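Local structure of putative polysaccharide deacetylase (5JP6) at residues N157-V162 against G297-N302; E170-F175 against V360-A365; Q151-S156 against R163-R168. The protein probably removes acetyl groups from peptidoglycan as a zinc-binding deacetylase of carbohydrate esterase family 4, taking part in the breakdown of prey cell wall by a predatory bacterium. The protein carries 1 engineered substitution. All coordinates share one frame; numbering follows the deposited sequence. Where two conformers were deposited one is given.

Contact 1 of 3, residues N157-V162 against G297-N302; sequences NGYMAV and GEFAWN
Tyr159 and Glu298 start a short parallel ladder in which Met160 pairs with Glu298 and Ala161 with Phe299. Three backbone hydrogen bonds hold it: Glu298 N to Tyr159 O (2.7 Å), Ala161 N to Glu298 O (2.9 Å) and Ala300 N to Ala161 O (2.7 Å).

Aromatic contacts line the face that carries Ala161 and Phe299. Ala161 CB sits over the Phe299 ring, 3.9 Å from its centroid, as a CH-pi contact. The edge of Tyr159 is turned to the face of the same ring in an offset edge-to-face pair, planes at 63°, with Tyr159 CD2 3.9 Å from Phe299 CZ. The hydroxyl of Tyr159 is bound by Asp165.

Across the sheet, Met160 crosses the Glu298 side chain obliquely. Its CG stands anti to the backbone N (chi1 175°), and the later bends bring SD to 3.3 Å from Glu298 CD while CE reaches Ala300 CB at 3.7 Å. The carboxylate itself forms a salt bridge with Lys288.

Strand 297-299 also pairs with strand 275-277, and the ring of Trp301 meets zinc ligand Tyr280. A short strand is added in parallel alongside strand 297-299 of the curled sheet, consistent with the beta/alpha fold of NodB-type deacetylases.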
loop_
_atom_site.group_PDB
_atom_site.type_symbol
_atom_site.label_atom_id
_atom_site.label_comp_id
_atom_site.label_asym_id
_atom_site.label_seq_id
_atom_site.Cartn_x
_atom_site.Cartn_y
_atom_site.Cartn_z
ATOM N N ASN A 157 19.437 -8.138 -16.908
ATOM C CA ASN A 157 20.282 -6.905 -16.741
ATOM C C ASN A 157 19.366 -5.732 -16.493
ATOM O O ASN A 157 19.576 -4.625 -16.954
ATOM C CB ASN A 157 21.325 -6.623 -17.864
ATOM C CG ASN A 157 22.234 -5.374 -17.564
ATOM O OD1 ASN A 157 23.042 -5.348 -16.603
ATOM N ND2 ASN A 157 22.069 -4.323 -18.382
ATOM N N GLY A 158 18.383 -5.984 -15.631
ATOM C CA GLY A 158 17.449 -4.973 -15.172
ATOM C C GLY A 158 16.329 -4.757 -16.167
ATOM O O GLY A 158 16.261 -5.379 -17.240
ATOM N N TYR A 159 15.470 -3.811 -15.840
ATOM C CA TYR A 159 14.281 -3.538 -16.625
ATOM C C TYR A 159 13.617 -2.319 -16.012
ATOM O O TYR A 159 13.369 -2.297 -14.812
ATOM C CB TYR A 159 13.324 -4.740 -16.585
ATOM C CG TYR A 159 11.992 -4.503 -17.223
ATOM C CD1 TYR A 159 11.889 -4.237 -18.561
ATOM C CD2 TYR A 159 10.824 -4.574 -16.489
ATOM C CE1 TYR A 159 10.651 -4.032 -19.159
ATOM C CE2 TYR A 159 9.591 -4.383 -17.084
ATOM C CZ TYR A 159 9.512 -4.101 -18.408
ATOM O OH TYR A 159 8.299 -3.877 -18.995
ATOM N N MET A 160 13.327 -1.301 -16.814
ATOM C CA MET A 160 12.700 -0.101 -16.294
ATOM C C MET A 160 11.263 -0.057 -16.791
ATOM O O MET A 160 11.022 0.050 -17.998
ATOM C CB MET A 160 13.431 1.137 -16.816
ATOM C CG MET A 160 12.773 2.476 -16.430
ATOM S SD MET A 160 13.032 2.803 -14.677
ATOM C CE MET A 160 11.347 3.244 -14.171
ATOM N N ALA A 161 10.316 -0.167 -15.849
ATOM C CA ALA A 161 8.904 -0.223 -16.177
ATOM C C ALA A 161 8.227 1.066 -15.764
ATOM O O ALA A 161 8.250 1.463 -14.571
ATOM C CB ALA A 161 8.246 -1.399 -15.487
ATOM N N VAL A 162 7.581 1.682 -16.743
ATOM C CA VAL A 162 6.693 2.807 -16.491
ATOM C C VAL A 162 5.282 2.363 -16.857
ATOM O O VAL A 162 4.432 2.250 -15.982
ATOM C CB VAL A 162 7.134 4.088 -17.242
ATOM C CG1 VAL A 162 6.118 5.189 -16.996
ATOM C CG2 VAL A 162 8.494 4.546 -16.720
ATOM N N GLY A 297 14.349 -5.716 -11.709
ATOM C CA GLY A 297 13.581 -4.699 -12.438
ATOM C C GLY A 297 13.184 -3.553 -11.513
ATOM O O GLY A 297 12.944 -3.766 -10.336
ATOM N N GLU A 298 13.150 -2.348 -12.084
ATOM C CA GLU A 298 12.800 -1.095 -11.440
ATOM C C GLU A 298 11.429 -0.701 -11.941
ATOM O O GLU A 298 11.232 -0.420 -13.115
ATOM C CB GLU A 298 13.827 -0.007 -11.781
ATOM C CG GLU A 298 13.527 1.356 -11.171
ATOM C CD GLU A 298 14.421 2.464 -11.673
ATOM O OE1 GLU A 298 15.510 2.117 -12.260
ATOM O OE2 GLU A 298 14.133 3.635 -11.473
ATOM N N PHE A 299 10.472 -0.643 -11.035
ATOM C CA PHE A 299 9.072 -0.430 -11.410
ATOM C C PHE A 299 8.624 0.930 -10.910
ATOM O O PHE A 299 8.464 1.163 -9.696
ATOM C CB PHE A 299 8.187 -1.556 -10.870
ATOM C CG PHE A 299 8.264 -2.792 -11.709
ATOM C CD1 PHE A 299 9.404 -3.620 -11.649
ATOM C CD2 PHE A 299 7.258 -3.108 -12.621
ATOM C CE1 PHE A 299 9.523 -4.696 -12.471
ATOM C CE2 PHE A 299 7.385 -4.227 -13.431
ATOM C CZ PHE A 299 8.523 -5.007 -13.346
ATOM N N ALA A 300 8.337 1.811 -11.860
ATOM C CA ALA A 300 7.650 3.059 -11.569
ATOM C C ALA A 300 6.162 2.768 -11.917
ATOM O O ALA A 300 5.688 1.653 -11.715
ATOM C CB ALA A 300 8.263 4.190 -12.371
ATOM N N TRP A 301 5.415 3.745 -12.392
ATOM C CA TRP A 301 3.979 3.592 -12.690
ATOM C C TRP A 301 3.600 4.788 -13.580
ATOM O O TRP A 301 4.333 5.776 -13.655
ATOM C CB TRP A 301 3.094 3.586 -11.423
ATOM C CG TRP A 301 3.171 4.875 -10.654
ATOM C CD1 TRP A 301 2.314 5.941 -10.774
ATOM C CD2 TRP A 301 4.146 5.240 -9.690
ATOM N NE1 TRP A 301 2.725 6.952 -9.960
ATOM C CE2 TRP A 301 3.840 6.550 -9.275
ATOM C CE3 TRP A 301 5.267 4.599 -9.147
ATOM C CZ2 TRP A 301 4.595 7.213 -8.350
ATOM C CZ3 TRP A 301 6.009 5.279 -8.218
ATOM C CH2 TRP A 301 5.673 6.570 -7.839
ATOM N N ASN A 302 2.438 4.696 -14.230
ATOM C CA ASN A 302 1.893 5.846 -14.955
ATOM C C ASN A 302 0.450 6.187 -14.614
ATOM O O ASN A 302 -0.039 7.217 -15.033
ATOM C CB ASN A 302 2.021 5.676 -16.465
ATOM C CG ASN A 302 1.169 4.555 -16.990
ATOM O OD1 ASN A 302 1.269 3.414 -16.549
ATOM N ND2 ASN A 302 0.307 4.871 -17.944
#

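Contact 2 of 3, residues E170-F175 against V360-A365; sequences EVVLTF and VLLTAA
Val172 lays CG2 against the branch point of Leu362, 3.9 Å from Leu362 CG, the two side chains crossing at about a right angle. The valine has CG1 anti to its backbone N (chi1 -177°), which leaves CG2 beside that nitrogen and facing the second strand. The same methyl lies 4.2 Å from Val360 CB, so one branch of Val172 touches both Val360 and Leu362.

At the other end of the contact Val360 uses CG2, which crosses the side chain of Glu170 at a slant and comes within 3.6 Å of both Glu170 CB and Glu170 CD. The acid is extended beyond CG, and the methyl covers its length from CB to the carboxylate. The carboxylate oxygens are hydrogen-bonded by Ala167 N, Gln151 NE2 and Asn149 ND2.

Between 170-175 and 360-365 one direct backbone hydrogen bond forms, Val360 N to Val171 O at 2.8 Å, with the donor tilted 28° from the carbonyl plane. Next to it the strands splay apart. A water bridges them, accepting from Leu173 N at 2.8 Å and donating to Val360 O at 2.7 Å, while Val172 CA makes a CA-H...O contact with the same carbonyl. Beyond this point strand 358-364 turns to strand 150-153, and strand 170-176 runs on toward Asp177, a zinc ligand.

The water thus gives Leu173 N and Val360 O a shared partner where they stand 4.4 Å apart, too far for a direct bond.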
loop_
_atom_site.group_PDB
_atom_site.type_symbol
_atom_site.label_atom_id
_atom_site.label_comp_id
_atom_site.label_asym_id
_atom_site.label_seq_id
_atom_site.Cartn_x
_atom_site.Cartn_y
_atom_site.Cartn_z
ATOM N N GLU A 170 -4.733 -2.609 -21.439
ATOM C CA GLU A 170 -4.168 -3.500 -20.420
ATOM C C GLU A 170 -3.641 -2.670 -19.265
ATOM O O GLU A 170 -2.925 -1.683 -19.482
ATOM C CB GLU A 170 -3.067 -4.375 -21.010
ATOM C CG GLU A 170 -3.566 -5.398 -22.010
ATOM C CD GLU A 170 -2.502 -6.337 -22.545
ATOM O OE1 GLU A 170 -1.281 -6.025 -22.444
ATOM O OE2 GLU A 170 -2.898 -7.406 -23.053
ATOM N N VAL A 171 -3.956 -3.112 -18.035
ATOM C CA VAL A 171 -3.431 -2.474 -16.839
ATOM C C VAL A 171 -2.822 -3.507 -15.904
ATOM O O VAL A 171 -3.279 -4.654 -15.810
ATOM C CB VAL A 171 -4.466 -1.620 -16.104
ATOM C CG1 VAL A 171 -4.944 -0.475 -16.972
ATOM C CG2 VAL A 171 -5.648 -2.460 -15.645
ATOM N N VAL A 172 -1.747 -3.085 -15.255
ATOM C CA VAL A 172 -1.036 -3.888 -14.268
ATOM C C VAL A 172 -1.337 -3.270 -12.913
ATOM O O VAL A 172 -1.107 -2.088 -12.698
ATOM C CB VAL A 172 0.488 -3.870 -14.508
ATOM C CG1 VAL A 172 1.228 -4.759 -13.526
ATOM C CG2 VAL A 172 0.845 -4.255 -15.911
ATOM N N LEU A 173 -1.898 -4.078 -12.038
ATOM C CA LEU A 173 -2.254 -3.591 -10.739
ATOM C C LEU A 173 -1.133 -3.835 -9.729
ATOM O O LEU A 173 -0.663 -4.978 -9.573
ATOM C CB LEU A 173 -3.520 -4.284 -10.262
ATOM C CG LEU A 173 -4.735 -4.156 -11.196
ATOM C CD1 LEU A 173 -5.935 -4.770 -10.532
ATOM C CD2 LEU A 173 -4.999 -2.703 -11.631
ATOM N N THR A 174 -0.665 -2.768 -9.086
ATOM C CA THR A 174 0.433 -2.856 -8.162
ATOM C C THR A 174 0.111 -2.250 -6.819
ATOM O O THR A 174 -0.609 -1.244 -6.719
ATOM C CB THR A 174 1.741 -2.293 -8.768
ATOM O OG1 THR A 174 1.733 -0.851 -8.749
ATOM C CG2 THR A 174 1.993 -2.789 -10.160
ATOM N N PHE A 175 0.620 -2.907 -5.784
ATOM C CA PHE A 175 0.276 -2.560 -4.408
ATOM C C PHE A 175 1.549 -2.420 -3.588
ATOM O O PHE A 175 2.307 -3.383 -3.446
ATOM C CB PHE A 175 -0.595 -3.657 -3.782
ATOM C CG PHE A 175 -1.959 -3.772 -4.422
ATOM C CD1 PHE A 175 -3.002 -2.991 -4.001
ATOM C CD2 PHE A 175 -2.157 -4.649 -5.462
ATOM C CE1 PHE A 175 -4.236 -3.073 -4.617
ATOM C CE2 PHE A 175 -3.394 -4.743 -6.084
ATOM C CZ PHE A 175 -4.430 -3.937 -5.658
ATOM N N VAL A 360 -3.155 -7.400 -16.380
ATOM C CA VAL A 360 -1.930 -8.106 -16.770
ATOM C C VAL A 360 -1.005 -8.256 -15.585
ATOM O O VAL A 360 -0.776 -7.299 -14.847
ATOM C CB VAL A 360 -1.180 -7.312 -17.860
ATOM C CG1 VAL A 360 0.182 -7.891 -18.148
ATOM C CG2 VAL A 360 -2.031 -7.267 -19.127
ATOM N N LEU A 361 -0.407 -9.440 -15.463
ATOM C CA LEU A 361 0.659 -9.656 -14.511
ATOM C C LEU A 361 1.998 -9.617 -15.240
ATOM O O LEU A 361 2.159 -10.295 -16.254
ATOM C CB LEU A 361 0.522 -11.020 -13.834
ATOM C CG LEU A 361 1.524 -11.335 -12.737
ATOM C CD1 LEU A 361 1.380 -10.409 -11.573
ATOM C CD2 LEU A 361 1.368 -12.802 -12.329
ATOM N N LEU A 362 2.944 -8.816 -14.741
ATOM C CA LEU A 362 4.302 -8.829 -15.304
ATOM C C LEU A 362 5.156 -9.691 -14.373
ATOM O O LEU A 362 5.066 -9.564 -13.141
ATOM C CB LEU A 362 4.891 -7.411 -15.389
ATOM C CG LEU A 362 4.110 -6.428 -16.252
ATOM C CD1 LEU A 362 4.735 -5.038 -16.155
ATOM C CD2 LEU A 362 4.036 -6.906 -17.692
ATOM N N THR A 363 5.989 -10.530 -14.966
ATOM C CA THR A 363 6.803 -11.453 -14.220
ATOM C C THR A 363 8.142 -11.640 -14.932
ATOM O O THR A 363 8.270 -11.348 -16.125
ATOM C CB THR A 363 6.059 -12.796 -14.028
ATOM O OG1 THR A 363 6.652 -13.500 -12.939
ATOM C CG2 THR A 363 6.086 -13.615 -15.321
ATOM N N ALA A 364 9.127 -12.112 -14.199
ATOM C CA ALA A 364 10.439 -12.401 -14.806
ATOM C C ALA A 364 10.362 -13.497 -15.870
ATOM O O ALA A 364 9.635 -14.485 -15.716
ATOM C CB ALA A 364 11.448 -12.791 -13.751
ATOM N N ALA A 365 11.126 -13.328 -16.943
ATOM C CA ALA A 365 11.226 -14.378 -17.968
ATOM C C ALA A 365 11.854 -15.678 -17.428
ATOM O O ALA A 365 11.455 -16.782 -17.830
ATOM C CB ALA A 365 12.010 -13.862 -19.161
HETATM O O HOH W 1 -1.659 -6.849 -12.364
#

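Contact 3 of 3, residues Q151-S156 against R163-R168; sequences QKRDMS and RGDVAR
Arg153 meets Gly164 with the edge of its guanidinium, NE and NH2 both pointing at the one carbonyl oxygen. The bonds measure 3.1 Å from Arg153 NE to Gly164 O and 2.9 Å from Arg153 NH2 to Gly164 O, and the oxygen lies almost exactly in the guanidinium plane. Seen from the carbonyl, NH2 approaches in its plane whereas NE stands above it.

A bend at chi2 (-69°) folds the arginine back over its own strand, where NH1 reaches Lys152 O at 2.8 Å. The second hydrogen of NH2 serves Gln151 OE1, also at 2.9 Å. Gln151, extended beyond CG, crosses Val166 at about a right angle, its OE1 4.2 Å from Val166 CG1; its NE2 is bound by Glu170 and Asn149.

Asp165 comes obliquely to the guanidinium, the two planes 58° apart. Asp165 OD2 stays 4.2 Å from Arg153 NE and well out of the guanidinium plane, so the attraction is one of charge without a directed bond; OD2 is hydrogen-bonded to Tyr159 OH.

With three carbonyl oxygens around its edge, the guanidinium is fixed in rotation. Its N-H groups go to neutral oxygens; Asp165, short of a salt bridge, probably offsets the charge in part.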
loop_
_atom_site.group_PDB
_atom_site.type_symbol
_atom_site.label_atom_id
_atom_site.label_comp_id
_atom_site.label_asym_id
_atom_site.label_seq_id
_atom_site.Cartn_x
_atom_site.Cartn_y
_atom_site.Cartn_z
ATOM N N GLN A 151 2.598 -11.709 -18.653
ATOM C CA GLN A 151 3.558 -11.295 -19.639
ATOM C C GLN A 151 4.939 -11.266 -18.994
ATOM O O GLN A 151 5.155 -10.649 -17.948
ATOM C CB GLN A 151 3.175 -9.954 -20.219
ATOM C CG GLN A 151 1.880 -10.015 -21.030
ATOM C CD GLN A 151 1.465 -8.683 -21.604
ATOM O OE1 GLN A 151 2.288 -7.852 -21.957
ATOM N NE2 GLN A 151 0.185 -8.490 -21.713
ATOM N N LYS A 152 5.890 -11.909 -19.664
ATOM C CA LYS A 152 7.237 -12.057 -19.157
ATOM C C LYS A 152 8.098 -10.881 -19.612
ATOM O O LYS A 152 7.995 -10.421 -20.763
ATOM C CB LYS A 152 7.873 -13.352 -19.643
ATOM C CG LYS A 152 7.197 -14.608 -19.128
ATOM C CD LYS A 152 7.800 -15.835 -19.803
ATOM C CE LYS A 152 7.057 -17.087 -19.414
ATOM N NZ LYS A 152 7.625 -18.244 -20.154
ATOM N N ARG A 153 9.010 -10.480 -18.729
ATOM C CA ARG A 153 9.985 -9.417 -19.013
ATOM C C ARG A 153 11.358 -9.908 -18.578
ATOM O O ARG A 153 11.500 -10.491 -17.531
ATOM C CB ARG A 153 9.651 -8.135 -18.268
ATOM C CG ARG A 153 8.302 -7.552 -18.587
ATOM C CD ARG A 153 8.234 -7.000 -19.998
ATOM N NE ARG A 153 6.907 -6.490 -20.327
ATOM C CZ ARG A 153 5.968 -7.163 -20.980
ATOM N NH1 ARG A 153 6.153 -8.422 -21.374
ATOM N NH2 ARG A 153 4.800 -6.571 -21.215
ATOM N N ASP A 154 12.354 -9.713 -19.418
ATOM C CA ASP A 154 13.729 -10.101 -19.082
ATOM C C ASP A 154 14.289 -9.065 -18.114
ATOM O O ASP A 154 14.502 -7.888 -18.455
ATOM C CB ASP A 154 14.563 -10.210 -20.367
ATOM C CG ASP A 154 16.057 -10.586 -20.131
ATOM O OD1 ASP A 154 16.446 -10.828 -19.012
ATOM O OD2 ASP A 154 16.706 -10.555 -21.114
ATOM N N MET A 155 14.592 -9.549 -16.914
ATOM C CA MET A 155 15.121 -8.712 -15.877
ATOM C C MET A 155 16.599 -9.003 -15.564
ATOM O O MET A 155 17.168 -8.441 -14.655
ATOM C CB MET A 155 14.164 -8.748 -14.666
ATOM C CG MET A 155 12.724 -8.147 -15.099
ATOM S SD MET A 155 11.769 -8.174 -13.773
ATOM C CE MET A 155 10.203 -8.225 -14.525
ATOM N N SER A 156 17.234 -9.823 -16.405
ATOM C CA SER A 156 18.589 -10.286 -16.127
ATOM C C SER A 156 19.639 -9.163 -16.090
ATOM O O SER A 156 20.610 -9.228 -15.326
ATOM C CB SER A 156 18.993 -11.346 -17.134
ATOM O OG SER A 156 19.059 -10.807 -18.460
ATOM N N ARG A 163 5.063 2.068 -18.139
ATOM C CA ARG A 163 3.816 1.470 -18.615
ATOM C C ARG A 163 3.955 -0.038 -18.729
ATOM O O ARG A 163 2.969 -0.729 -18.869
ATOM C CB ARG A 163 3.387 2.069 -19.953
ATOM C CG ARG A 163 3.016 3.545 -19.804
ATOM C CD ARG A 163 2.645 4.279 -21.100
ATOM N NE ARG A 163 2.209 5.641 -20.730
ATOM C CZ ARG A 163 2.993 6.617 -20.199
ATOM N NH1 ARG A 163 4.321 6.473 -20.040
ATOM N NH2 ARG A 163 2.457 7.783 -19.847
ATOM N N GLY A 164 5.185 -0.553 -18.676
ATOM C CA GLY A 164 5.407 -1.999 -18.671
ATOM C C GLY A 164 5.289 -2.737 -19.991
ATOM O O GLY A 164 5.185 -3.959 -20.002
ATOM N N ASP A 165 5.264 -1.994 -21.090
ATOM C CA ASP A 165 5.228 -2.557 -22.452
ATOM C C ASP A 165 3.959 -3.375 -22.709
ATOM O O ASP A 165 3.912 -4.250 -23.582
ATOM C CB ASP A 165 6.492 -3.374 -22.758
ATOM C CG ASP A 165 7.759 -2.568 -22.549
ATOM O OD1 ASP A 165 7.952 -1.607 -23.270
ATOM O OD2 ASP A 165 8.522 -2.861 -21.611
ATOM N N VAL A 166 2.894 -3.010 -21.994
ATOM C CA VAL A 166 1.629 -3.688 -22.191
ATOM C C VAL A 166 0.844 -3.090 -23.373
ATOM O O VAL A 166 1.167 -2.000 -23.879
ATOM C CB VAL A 166 0.759 -3.688 -20.921
ATOM C CG1 VAL A 166 1.491 -4.386 -19.774
ATOM C CG2 VAL A 166 0.351 -2.285 -20.534
ATOM N N ALA A 167 -0.187 -3.816 -23.809
ATOM C CA ALA A 167 -1.025 -3.408 -24.956
ATOM C C ALA A 167 -2.066 -2.357 -24.551
ATOM O O ALA A 167 -2.311 -2.136 -23.347
ATOM C CB ALA A 167 -1.691 -4.622 -25.590
ATOM N N ARG A 168 -2.716 -1.747 -25.550
ATOM C CA ARG A 168 -3.833 -0.853 -25.270
ATOM C C ARG A 168 -4.878 -1.627 -24.430
ATOM O O ARG A 168 -5.145 -2.834 -24.654
ATOM C CB ARG A 168 -4.459 -0.273 -26.545
ATOM C CG ARG A 168 -5.150 -1.282 -27.451
ATOM C CD ARG A 168 -5.834 -0.616 -28.674
ATOM N NE ARG A 168 -6.852 0.377 -28.300
ATOM C CZ ARG A 168 -8.124 0.105 -27.992
ATOM N NH1 ARG A 168 -8.578 -1.151 -28.002
ATOM N NH2 ARG A 168 -8.950 1.097 -27.665
#

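From the N terminus, strand 150-153 opens contact 3, and the chain passes through 157-162 before 163-168 closes that short loop. Contact 1 starts inside this loop and closes only at 297-302, so the two cross. Contact 2 opens at 170-175, after contact 3 has closed, and ends at 360-365; contacts 1 and 2 therefore cross as well, while 3 and 2 are in series. Their side chains meet: Phe299 packs on Leu362, and Leu362 on Arg153. Strand 150-153 also bonds along strand 358-364. Together the contacts tie strands 150-153 and 160-161 and the loop after them to strands 170-176, 297-299 and 358-364 of the one parallel sheet.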